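Local atomic coordinates of anthranilate synthase component I (Streptococcus pneumoniae serotype 4, PDB entry 5KCK), a protein that is a chain of the anthranilate synthase family, a mixed alpha and beta (alpha+beta) protein built round antiparallel sheets and present here as an assembly of two copies. Residues R40-Y46 with S128-H134; N237-Y243 with D404-R410; A200-R205 with G426-D430. One frame throughout, in Å; residues are numbered along the deposited sequence.

Contact 1: residues R40-Y46 with S128-H134; sequences RFSILAY and SYMVFDH
The Tyr46 ring turns one face to the Ser128 backbone, with Ser128 O 3.8 Å above the ring plane and over its centre. At its edge, Tyr46 OH comes within 3.2 Å of CG of Met130, a selenomethionine. A chi1 of 35°, placing CG between the backbone N and the carbonyl carbon, brings the ring over the partner strand. The Phe132 ring meets Ser42 O at its edge, in plane. The His134 ring has Phe132 O toward the rim of one face, and its NE2 donates to Ser42 OG at 2.8 Å, 6° out of the ring plane; the same hydroxyl bonds Glu30 of the second subunit.

The two strands run antiparallel, their N-to-C directions 164° apart. Ser42–Phe132 and Leu44–Met130 are the hydrogen-bonded pairs, Phe132 N reaching Ser42 O at 2.7 Å. Within the chain, 128-133 lies between strands 41-45 and 138-144, and 41-45 extends the sheet by antiparallel pairing with the second subunit.

On the face carrying Phe41, Ile43, Val131 and Asp133, Phe41 runs beside Asp133, Phe41 CE1 3.6 Å from Asp133 CG. Water 1 lies above one face of this ring, toward its rim, and donates to Arg40 O and Asp133 OD1.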
loop_
_atom_site.group_PDB
_atom_site.type_symbol
_atom_site.label_atom_id
_atom_site.label_comp_id
_atom_site.label_asym_id
_atom_site.label_seq_id
_atom_site.Cartn_x
_atom_site.Cartn_y
_atom_site.Cartn_z
ATOM N N ARG A 40 0.455 4.726 -5.931
ATOM C CA ARG A 40 -0.531 5.070 -6.950
ATOM C C ARG A 40 -0.241 4.357 -8.267
ATOM O O ARG A 40 -0.963 3.423 -8.627
ATOM C CB ARG A 40 -0.590 6.586 -7.131
ATOM C CG ARG A 40 -1.931 7.083 -7.626
ATOM C CD ARG A 40 -2.232 8.464 -7.065
ATOM N NE ARG A 40 -2.125 8.474 -5.607
ATOM C CZ ARG A 40 -2.406 9.523 -4.838
ATOM N NH1 ARG A 40 -2.817 10.661 -5.385
ATOM N NH2 ARG A 40 -2.276 9.432 -3.520
ATOM N N PHE A 41 0.801 4.752 -8.998
ATOM C CA PHE A 41 1.067 4.177 -10.314
ATOM C C PHE A 41 2.550 3.881 -10.480
ATOM O O PHE A 41 3.403 4.579 -9.930
ATOM C CB PHE A 41 0.617 5.104 -11.468
ATOM C CG PHE A 41 -0.877 5.309 -11.543
ATOM C CD1 PHE A 41 -1.704 4.317 -12.051
ATOM C CD2 PHE A 41 -1.453 6.495 -11.109
ATOM C CE1 PHE A 41 -3.088 4.501 -12.123
ATOM C CE2 PHE A 41 -2.837 6.685 -11.177
ATOM C CZ PHE A 41 -3.652 5.686 -11.685
ATOM N N SER A 42 2.846 2.847 -11.267
ATOM C CA SER A 42 4.197 2.574 -11.737
ATOM C C SER A 42 4.147 2.361 -13.241
ATOM O O SER A 42 3.314 1.601 -13.743
ATOM C CB SER A 42 4.815 1.345 -11.050
ATOM O OG SER A 42 4.874 1.515 -9.644
ATOM N N ILE A 43 5.030 3.041 -13.953
ATOM C CA ILE A 43 5.138 2.920 -15.394
ATOM C C ILE A 43 6.448 2.223 -15.705
ATOM O O ILE A 43 7.507 2.608 -15.190
ATOM C CB ILE A 43 5.081 4.287 -16.091
ATOM C CG1 ILE A 43 3.797 5.020 -15.728
ATOM C CG2 ILE A 43 5.240 4.108 -17.598
ATOM C CD1 ILE A 43 3.951 6.517 -15.818
ATOM N N LEU A 44 6.369 1.201 -16.541
ATOM C CA LEU A 44 7.525 0.513 -17.081
ATOM C C LEU A 44 7.396 0.579 -18.595
ATOM O O LEU A 44 6.327 0.270 -19.135
ATOM C CB LEU A 44 7.556 -0.930 -16.570
ATOM C CG LEU A 44 8.880 -1.662 -16.409
ATOM C CD1 LEU A 44 8.653 -2.909 -15.593
ATOM C CD2 LEU A 44 9.455 -2.014 -17.757
ATOM N N ALA A 45 8.452 1.020 -19.276
ATOM C CA ALA A 45 8.408 1.174 -20.728
ATOM C C ALA A 45 9.651 0.576 -21.367
ATOM O O ALA A 45 10.738 0.596 -20.780
ATOM C CB ALA A 45 8.282 2.647 -21.140
ATOM N N TYR A 46 9.486 0.074 -22.594
ATOM C CA TYR A 46 10.532 -0.694 -23.264
ATOM C C TYR A 46 10.337 -0.614 -24.774
ATOM O O TYR A 46 9.263 -0.255 -25.265
ATOM C CB TYR A 46 10.528 -2.157 -22.790
ATOM C CG TYR A 46 9.128 -2.641 -22.498
ATOM C CD1 TYR A 46 8.329 -3.180 -23.505
ATOM C CD2 TYR A 46 8.586 -2.514 -21.227
ATOM C CE1 TYR A 46 7.024 -3.600 -23.244
ATOM C CE2 TYR A 46 7.284 -2.913 -20.954
ATOM C CZ TYR A 46 6.512 -3.459 -21.958
ATOM O OH TYR A 46 5.226 -3.858 -21.665
ATOM N N SER A 128 5.063 0.850 -26.209
ATOM C CA SER A 128 5.039 -0.443 -25.533
ATOM C C SER A 128 5.397 -0.199 -24.080
ATOM O O SER A 128 6.513 0.243 -23.787
ATOM C CB SER A 128 6.031 -1.426 -26.167
ATOM O OG SER A 128 5.900 -1.447 -27.578
ATOM N N TYR A 129 4.472 -0.497 -23.175
ATOM C CA TYR A 129 4.673 -0.138 -21.779
ATOM C C TYR A 129 3.642 -0.867 -20.920
ATOM O O TYR A 129 2.663 -1.429 -21.421
ATOM C CB TYR A 129 4.576 1.384 -21.591
ATOM C CG TYR A 129 3.223 1.925 -21.990
ATOM C CD1 TYR A 129 2.932 2.202 -23.324
ATOM C CD2 TYR A 129 2.230 2.128 -21.043
ATOM C CE1 TYR A 129 1.696 2.688 -23.706
ATOM C CE2 TYR A 129 0.985 2.616 -21.411
ATOM C CZ TYR A 129 0.727 2.887 -22.749
ATOM O OH TYR A 129 -0.499 3.360 -23.133
HETATM N N MSE A 130 3.887 -0.856 -19.617
HETATM C CA MSE A 130 2.959 -1.383 -18.621
HETATM C C MSE A 130 2.641 -0.291 -17.626
HETATM O O MSE A 130 3.508 0.518 -17.303
HETATM C CB MSE A 130 3.552 -2.560 -17.848
HETATM C CG MSE A 130 4.047 -3.716 -18.653
HETATM SE SE MSE A 130 5.023 -4.882 -17.433
HETATM C CE MSE A 130 3.712 -5.230 -16.172
ATOM N N VAL A 131 1.418 -0.277 -17.110
ATOM C CA VAL A 131 1.035 0.632 -16.040
ATOM C C VAL A 131 0.513 -0.212 -14.885
ATOM O O VAL A 131 -0.444 -0.980 -15.050
ATOM C CB VAL A 131 -0.011 1.656 -16.507
ATOM C CG1 VAL A 131 -0.294 2.678 -15.406
ATOM C CG2 VAL A 131 0.476 2.358 -17.769
ATOM N N PHE A 132 1.161 -0.096 -13.732
ATOM C CA PHE A 132 0.691 -0.730 -12.504
ATOM C C PHE A 132 -0.285 0.227 -11.831
ATOM O O PHE A 132 0.117 1.284 -11.338
ATOM C CB PHE A 132 1.855 -1.054 -11.569
ATOM C CG PHE A 132 2.724 -2.196 -12.031
ATOM C CD1 PHE A 132 3.583 -2.041 -13.105
ATOM C CD2 PHE A 132 2.705 -3.418 -11.362
ATOM C CE1 PHE A 132 4.394 -3.093 -13.528
ATOM C CE2 PHE A 132 3.510 -4.470 -11.776
ATOM C CZ PHE A 132 4.354 -4.307 -12.862
ATOM N N ASP A 133 -1.566 -0.130 -11.818
ATOM C CA ASP A 133 -2.571 0.641 -11.086
ATOM C C ASP A 133 -2.664 0.010 -9.703
ATOM O O ASP A 133 -3.463 -0.899 -9.460
ATOM C CB ASP A 133 -3.907 0.635 -11.821
ATOM C CG ASP A 133 -4.946 1.555 -11.178
ATOM O OD1 ASP A 133 -4.747 2.006 -10.029
ATOM O OD2 ASP A 133 -5.978 1.814 -11.827
ATOM N N HIS A 134 -1.821 0.497 -8.789
ATOM C CA HIS A 134 -1.699 -0.136 -7.479
ATOM C C HIS A 134 -2.983 -0.039 -6.673
ATOM O O HIS A 134 -3.301 -0.961 -5.915
ATOM C CB HIS A 134 -0.539 0.478 -6.692
ATOM C CG HIS A 134 0.800 0.227 -7.308
ATOM N ND1 HIS A 134 1.297 -1.041 -7.513
ATOM C CD2 HIS A 134 1.738 1.081 -7.787
ATOM C CE1 HIS A 134 2.488 -0.960 -8.082
ATOM N NE2 HIS A 134 2.778 0.317 -8.260
HETATM O O HOH W 1 -3.458 3.455 -8.310
HETATM O O HOH W 2 7.527 1.316 -27.836
#

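Contact 2: residues N237-Y243 with D404-R410; sequences NPSNYLY and DLAIAIR
Tyr241 presents a ring face to Ala406 and its hydroxyl to Asp404, so one side chain meets two residues of strand 403-407. That strand lies within the large antiparallel sheet, whereas Tyr241 immediately precedes strand 242-246 of a different sheet; the contact therefore joins two sheets of the alpha+beta fold through side chains, with no backbone hydrogen bond across it.

The face contact is a CH-pi interaction. Ala406 CB stands 3.6 Å from the centroid of the Tyr241 ring and 17° off its normal, displaced toward the CG end, where Ala406 CB and Tyr241 CG are 3.4 Å apart. A chi1 of -58° leaves Tyr241 CG beside its own backbone N and opposite the carbonyl carbon, and from there the ring reaches obliquely across to the carboxylate of Asp404. Ring and carboxylate are strongly inclined, their planes 66° apart. Tyr241 OH donates to Asp404 OD1 at 2.7 Å, arriving on the syn side and somewhat out of the carboxylate plane. Ser259 OG adds a weak hydrogen bond to the same phenol oxygen.

Beyond Ala406 the chain bends through an inverse gamma turn centred on Ala408, with Ile409 N bonded to Ile407 O at 2.8 Å. The turn carries the backbone past Tyr243, whose OH lies 3.8 Å from Ile409 O but is hydrogen-bonded to Thr411 OG1. Farther on, Arg410, bent at its second and third torsions, brings its guanidinium against Asn237 and near Ser239, which itself bonds Ala255 O. The amide and guanidinium are set obliquely, and Asn237 ND2 lies 2.9 Å from Arg410 NH2, a meeting of two donors and not a hydrogen bond.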
loop_
_atom_site.group_PDB
_atom_site.type_symbol
_atom_site.label_atom_id
_atom_site.label_comp_id
_atom_site.label_asym_id
_atom_site.label_seq_id
_atom_site.Cartn_x
_atom_site.Cartn_y
_atom_site.Cartn_z
ATOM N N ASN A 237 12.867 5.717 0.416
ATOM C CA ASN A 237 12.498 7.080 0.019
ATOM C C ASN A 237 11.259 7.054 -0.861
ATOM O O ASN A 237 11.310 7.399 -2.044
ATOM C CB ASN A 237 13.653 7.772 -0.706
ATOM C CG ASN A 237 14.844 7.998 0.193
ATOM O OD1 ASN A 237 15.657 7.096 0.400
ATOM N ND2 ASN A 237 14.956 9.201 0.739
ATOM N N PRO A 238 10.119 6.671 -0.308
ATOM C CA PRO A 238 8.886 6.680 -1.105
ATOM C C PRO A 238 8.396 8.089 -1.433
ATOM O O PRO A 238 7.629 8.687 -0.668
ATOM C CB PRO A 238 7.892 5.928 -0.211
ATOM C CG PRO A 238 8.392 6.167 1.174
ATOM C CD PRO A 238 9.887 6.206 1.074
ATOM N N SER A 239 8.825 8.620 -2.576
ATOM C CA SER A 239 8.444 9.949 -3.035
ATOM C C SER A 239 7.386 9.855 -4.122
ATOM O O SER A 239 7.161 8.798 -4.717
ATOM C CB SER A 239 9.661 10.711 -3.575
ATOM O OG SER A 239 10.656 10.867 -2.577
ATOM N N ASN A 240 6.749 10.998 -4.399
ATOM C CA ASN A 240 5.856 11.097 -5.551
ATOM C C ASN A 240 6.562 10.764 -6.855
ATOM O O ASN A 240 5.887 10.490 -7.856
ATOM C CB ASN A 240 5.259 12.499 -5.651
ATOM C CG ASN A 240 3.914 12.601 -4.981
ATOM O OD1 ASN A 240 3.255 11.590 -4.733
ATOM N ND2 ASN A 240 3.489 13.826 -4.691
ATOM N N TYR A 241 7.899 10.788 -6.867
ATOM C CA TYR A 241 8.689 10.511 -8.062
ATOM C C TYR A 241 9.813 9.552 -7.715
ATOM O O TYR A 241 10.742 9.911 -6.985
ATOM C CB TYR A 241 9.253 11.794 -8.655
ATOM C CG TYR A 241 8.187 12.781 -9.004
ATOM C CD1 TYR A 241 7.495 12.676 -10.200
ATOM C CD2 TYR A 241 7.851 13.808 -8.136
ATOM C CE1 TYR A 241 6.508 13.576 -10.539
ATOM C CE2 TYR A 241 6.852 14.719 -8.465
ATOM C CZ TYR A 241 6.195 14.594 -9.677
ATOM O OH TYR A 241 5.202 15.472 -10.038
ATOM N N LEU A 242 9.722 8.339 -8.237
ATOM C CA LEU A 242 10.822 7.392 -8.247
ATOM C C LEU A 242 11.086 7.004 -9.692
ATOM O O LEU A 242 10.146 6.870 -10.484
ATOM C CB LEU A 242 10.499 6.161 -7.406
ATOM C CG LEU A 242 10.501 6.399 -5.900
ATOM C CD1 LEU A 242 9.549 5.424 -5.230
ATOM C CD2 LEU A 242 11.900 6.218 -5.371
ATOM N N TYR A 243 12.359 6.847 -10.047
ATOM C CA TYR A 243 12.673 6.592 -11.444
ATOM C C TYR A 243 14.041 5.939 -11.569
ATOM O O TYR A 243 14.998 6.310 -10.878
ATOM C CB TYR A 243 12.611 7.883 -12.282
ATOM C CG TYR A 243 13.160 9.092 -11.577
ATOM C CD1 TYR A 243 14.515 9.405 -11.650
ATOM C CD2 TYR A 243 12.332 9.921 -10.823
ATOM C CE1 TYR A 243 15.033 10.508 -11.006
ATOM C CE2 TYR A 243 12.845 11.037 -10.163
ATOM C CZ TYR A 243 14.200 11.321 -10.261
ATOM O OH TYR A 243 14.731 12.415 -9.611
ATOM N N ASP A 404 4.054 15.396 -16.666
ATOM C CA ASP A 404 4.352 15.420 -15.238
ATOM C C ASP A 404 5.863 15.390 -15.058
ATOM O O ASP A 404 6.512 14.412 -15.430
ATOM C CB ASP A 404 3.683 14.247 -14.523
ATOM C CG ASP A 404 3.757 14.367 -13.016
ATOM O OD1 ASP A 404 4.201 15.430 -12.530
ATOM O OD2 ASP A 404 3.369 13.397 -12.325
ATOM N N LEU A 405 6.418 16.461 -14.493
ATOM C CA LEU A 405 7.860 16.640 -14.397
ATOM C C LEU A 405 8.270 16.882 -12.951
ATOM O O LEU A 405 7.716 17.762 -12.283
ATOM C CB LEU A 405 8.318 17.812 -15.272
ATOM C CG LEU A 405 8.237 17.618 -16.787
ATOM C CD1 LEU A 405 8.677 18.882 -17.479
ATOM C CD2 LEU A 405 9.097 16.433 -17.230
ATOM N N ALA A 406 9.248 16.114 -12.478
ATOM C CA ALA A 406 9.864 16.344 -11.178
ATOM C C ALA A 406 11.095 17.243 -11.305
ATOM O O ALA A 406 11.789 17.244 -12.328
ATOM C CB ALA A 406 10.264 15.015 -10.535
ATOM N N ILE A 407 11.365 18.010 -10.248
ATOM C CA ILE A 407 12.646 18.704 -10.130
ATOM C C ILE A 407 13.757 17.679 -9.930
ATOM O O ILE A 407 13.668 16.814 -9.053
ATOM C CB ILE A 407 12.622 19.691 -8.955
ATOM C CG1 ILE A 407 11.421 20.641 -9.039
ATOM C CG2 ILE A 407 13.946 20.462 -8.889
ATOM C CD1 ILE A 407 11.281 21.504 -7.790
ATOM N N ALA A 408 14.837 17.794 -10.708
ATOM C CA ALA A 408 15.920 16.804 -10.655
ATOM C C ALA A 408 16.865 17.093 -9.480
ATOM O O ALA A 408 18.028 17.468 -9.630
ATOM C CB ALA A 408 16.659 16.755 -11.985
ATOM N N ILE A 409 16.327 16.925 -8.278
ATOM C CA ILE A 409 17.121 16.865 -7.062
ATOM C C ILE A 409 17.023 15.445 -6.527
ATOM O O ILE A 409 16.199 14.648 -6.972
ATOM C CB ILE A 409 16.657 17.876 -5.996
ATOM C CG1 ILE A 409 15.209 17.593 -5.616
ATOM C CG2 ILE A 409 16.856 19.318 -6.460
ATOM C CD1 ILE A 409 14.635 18.598 -4.649
ATOM N N ARG A 410 17.863 15.141 -5.541
ATOM C CA ARG A 410 17.937 13.797 -4.972
ATOM C C ARG A 410 18.051 12.756 -6.083
ATOM O O ARG A 410 17.396 11.710 -6.074
ATOM C CB ARG A 410 16.738 13.522 -4.068
ATOM C CG ARG A 410 16.647 14.450 -2.867
ATOM C CD ARG A 410 16.948 13.689 -1.590
ATOM N NE ARG A 410 16.082 12.523 -1.484
ATOM C CZ ARG A 410 14.848 12.557 -0.994
ATOM N NH1 ARG A 410 14.339 13.701 -0.550
ATOM N NH2 ARG A 410 14.119 11.450 -0.948
#

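Contact 3: residues A200-R205 with G426-D430; sequences ARDLIR and GIVYD
Ala200 meets the second segment through its methyl group, Ala200 CB lying 4.3 Å from Ile427 CG2. The same Ile427 branch also approaches the helix backbone, with CG2 of Ile427 4.0 Å from Arg201 N.

Arg201 comes next and passes alongside the chain at Val428 and Tyr429. With its CG opposite the backbone N (chi1 -166°), the aliphatic part of the side chain reaches two successive carbonyls, and Arg201 CG is 3.4 Å from Tyr429 O. The side chain then bends at its third torsion and turns the guanidinium back to its neighbour on the helix, where Arg201 NH2 forms a salt bridge of 3.3 Å with Asp202 OD1.

These residues belong to the last turns of helix 190-205, which lies against the end of strand 418-427 and the loop that follows: a helix-on-sheet contact of the alpha+beta fold. Leu214 of the adjoining strand 211-221 touches both Ala200 and Ile427, and Leu382 of helix 372-382 also packs on Ala200.

One turn after Ala200, Ile204 points into the interface with both branches. Its CD1 comes within 3.3 Å of Ile427 O, while its CG2 meets Tyr429 CB at 3.9 Å, the two side chains crossing at about a right angle. Met209 is a further neighbour of Ile204.

At the exposed end, Arg205 bends at its second torsion and lays one guanidinium face over Tyr429 O. The oxygen stands 2.9 Å above the centre of that plane. Although Arg205 NE is 3.0 Å from Tyr429 O, the N-H directions lie roughly in the plane and the angle is too poor for a hydrogen bond. At the guanidinium edge, Arg205 NH2 faces Arg201 NE, donor against donor, and the residue also touches a crystal neighbour.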
loop_
_atom_site.group_PDB
_atom_site.type_symbol
_atom_site.label_atom_id
_atom_site.label_comp_id
_atom_site.label_asym_id
_atom_site.label_seq_id
_atom_site.Cartn_x
_atom_site.Cartn_y
_atom_site.Cartn_z
ATOM N N ALA A 200 28.716 34.957 -2.946
ATOM C CA ALA A 200 27.286 35.121 -3.173
ATOM C C ALA A 200 26.635 35.903 -2.041
ATOM O O ALA A 200 25.792 36.776 -2.286
ATOM C CB ALA A 200 26.615 33.755 -3.338
ATOM N N ARG A 201 27.017 35.611 -0.794
ATOM C CA ARG A 201 26.469 36.355 0.337
ATOM C C ARG A 201 26.734 37.849 0.182
ATOM O O ARG A 201 25.830 38.670 0.362
ATOM C CB ARG A 201 27.053 35.842 1.653
ATOM C CG ARG A 201 26.295 36.332 2.881
ATOM C CD ARG A 201 27.077 36.145 4.168
ATOM N NE ARG A 201 28.262 36.992 4.197
ATOM C CZ ARG A 201 29.509 36.536 4.263
ATOM N NH1 ARG A 201 29.743 35.232 4.326
ATOM N NH2 ARG A 201 30.523 37.390 4.276
ATOM N N ASP A 202 27.966 38.214 -0.183
ATOM C CA ASP A 202 28.311 39.623 -0.320
ATOM C C ASP A 202 27.512 40.288 -1.431
ATOM O O ASP A 202 27.100 41.447 -1.293
ATOM C CB ASP A 202 29.808 39.782 -0.576
ATOM C CG ASP A 202 30.639 39.511 0.658
ATOM O OD1 ASP A 202 30.053 39.432 1.760
ATOM O OD2 ASP A 202 31.878 39.388 0.526
ATOM N N LEU A 203 27.300 39.582 -2.548
ATOM C CA LEU A 203 26.475 40.134 -3.620
ATOM C C LEU A 203 25.070 40.432 -3.125
ATOM O O LEU A 203 24.513 41.497 -3.415
ATOM C CB LEU A 203 26.420 39.168 -4.799
ATOM C CG LEU A 203 27.694 39.001 -5.621
ATOM C CD1 LEU A 203 27.588 37.759 -6.490
ATOM C CD2 LEU A 203 27.918 40.235 -6.468
ATOM N N ILE A 204 24.488 39.503 -2.364
ATOM C CA ILE A 204 23.156 39.697 -1.801
ATOM C C ILE A 204 23.130 40.917 -0.885
ATOM O O ILE A 204 22.181 41.712 -0.918
ATOM C CB ILE A 204 22.708 38.410 -1.079
ATOM C CG1 ILE A 204 22.511 37.279 -2.099
ATOM C CG2 ILE A 204 21.434 38.627 -0.280
ATOM C CD1 ILE A 204 22.314 35.911 -1.483
ATOM N N ARG A 205 24.179 41.103 -0.072
ATOM C CA ARG A 205 24.243 42.279 0.796
ATOM C C ARG A 205 24.317 43.568 -0.017
ATOM O O ARG A 205 23.734 44.588 0.368
ATOM C CB ARG A 205 25.448 42.190 1.733
ATOM C CG ARG A 205 25.662 40.831 2.369
ATOM C CD ARG A 205 25.255 40.787 3.826
ATOM N NE ARG A 205 26.028 39.785 4.551
ATOM C CZ ARG A 205 26.027 39.643 5.872
ATOM N NH1 ARG A 205 25.287 40.444 6.628
ATOM N NH2 ARG A 205 26.769 38.699 6.439
ATOM N N GLY A 426 20.301 27.240 -0.422
ATOM C CA GLY A 426 19.879 28.601 -0.667
ATOM C C GLY A 426 20.680 29.585 0.158
ATOM O O GLY A 426 20.532 29.648 1.385
ATOM N N ILE A 427 21.538 30.352 -0.503
ATOM C CA ILE A 427 22.336 31.362 0.181
ATOM C C ILE A 427 21.511 32.632 0.315
ATOM O O ILE A 427 20.897 33.097 -0.656
ATOM C CB ILE A 427 23.645 31.630 -0.575
ATOM C CG1 ILE A 427 24.349 30.313 -0.912
ATOM C CG2 ILE A 427 24.539 32.578 0.231
ATOM C CD1 ILE A 427 24.518 29.371 0.277
ATOM N N VAL A 428 21.481 33.186 1.525
ATOM C CA VAL A 428 20.789 34.439 1.795
ATOM C C VAL A 428 21.748 35.380 2.511
ATOM O O VAL A 428 22.937 35.078 2.664
ATOM C CB VAL A 428 19.507 34.214 2.616
ATOM C CG1 VAL A 428 18.418 33.656 1.735
ATOM C CG2 VAL A 428 19.782 33.284 3.792
ATOM N N TYR A 429 21.234 36.524 2.965
ATOM C CA TYR A 429 22.117 37.582 3.439
ATOM C C TYR A 429 22.823 37.209 4.740
ATOM O O TYR A 429 23.943 37.670 4.984
ATOM C CB TYR A 429 21.329 38.883 3.599
ATOM C CG TYR A 429 20.433 38.945 4.815
ATOM C CD1 TYR A 429 19.126 38.481 4.765
ATOM C CD2 TYR A 429 20.891 39.490 6.012
ATOM C CE1 TYR A 429 18.301 38.548 5.874
ATOM C CE2 TYR A 429 20.078 39.558 7.125
ATOM C CZ TYR A 429 18.783 39.089 7.051
ATOM O OH TYR A 429 17.974 39.163 8.162
ATOM N N ASP A 430 22.202 36.380 5.582
ATOM C CA ASP A 430 22.795 35.965 6.850
ATOM C C ASP A 430 23.238 34.501 6.835
ATOM O O ASP A 430 23.207 33.832 7.870
ATOM C CB ASP A 430 21.826 36.223 8.005
ATOM C CG ASP A 430 20.501 35.493 7.844
ATOM O OD1 ASP A 430 20.136 35.144 6.698
ATOM O OD2 ASP A 430 19.815 35.281 8.872
#

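In the fold
Contact 1 is mostly buried and depends on backbone hydrogen bonding between neighbouring strands. Contacts 2 and 3 are partly buried and work through side chains: contact 2 joins a phenol to a carboxylate and a methyl group, its centre about 4 Å from the centre of the chain, whereas contact 3, its centre about 28 Å from that of the chain, combines aliphatic packing with arginines at the surface. Contacts 2 and 3 both reach the same sheet, through strands 242-246 and 418-427, and contact 2 is nested within the chain loop closed by contact 3. Contacts 1 and 2, centres about 16 Å apart, both meet the second subunit; contact 3 touches no other chain of the assembly.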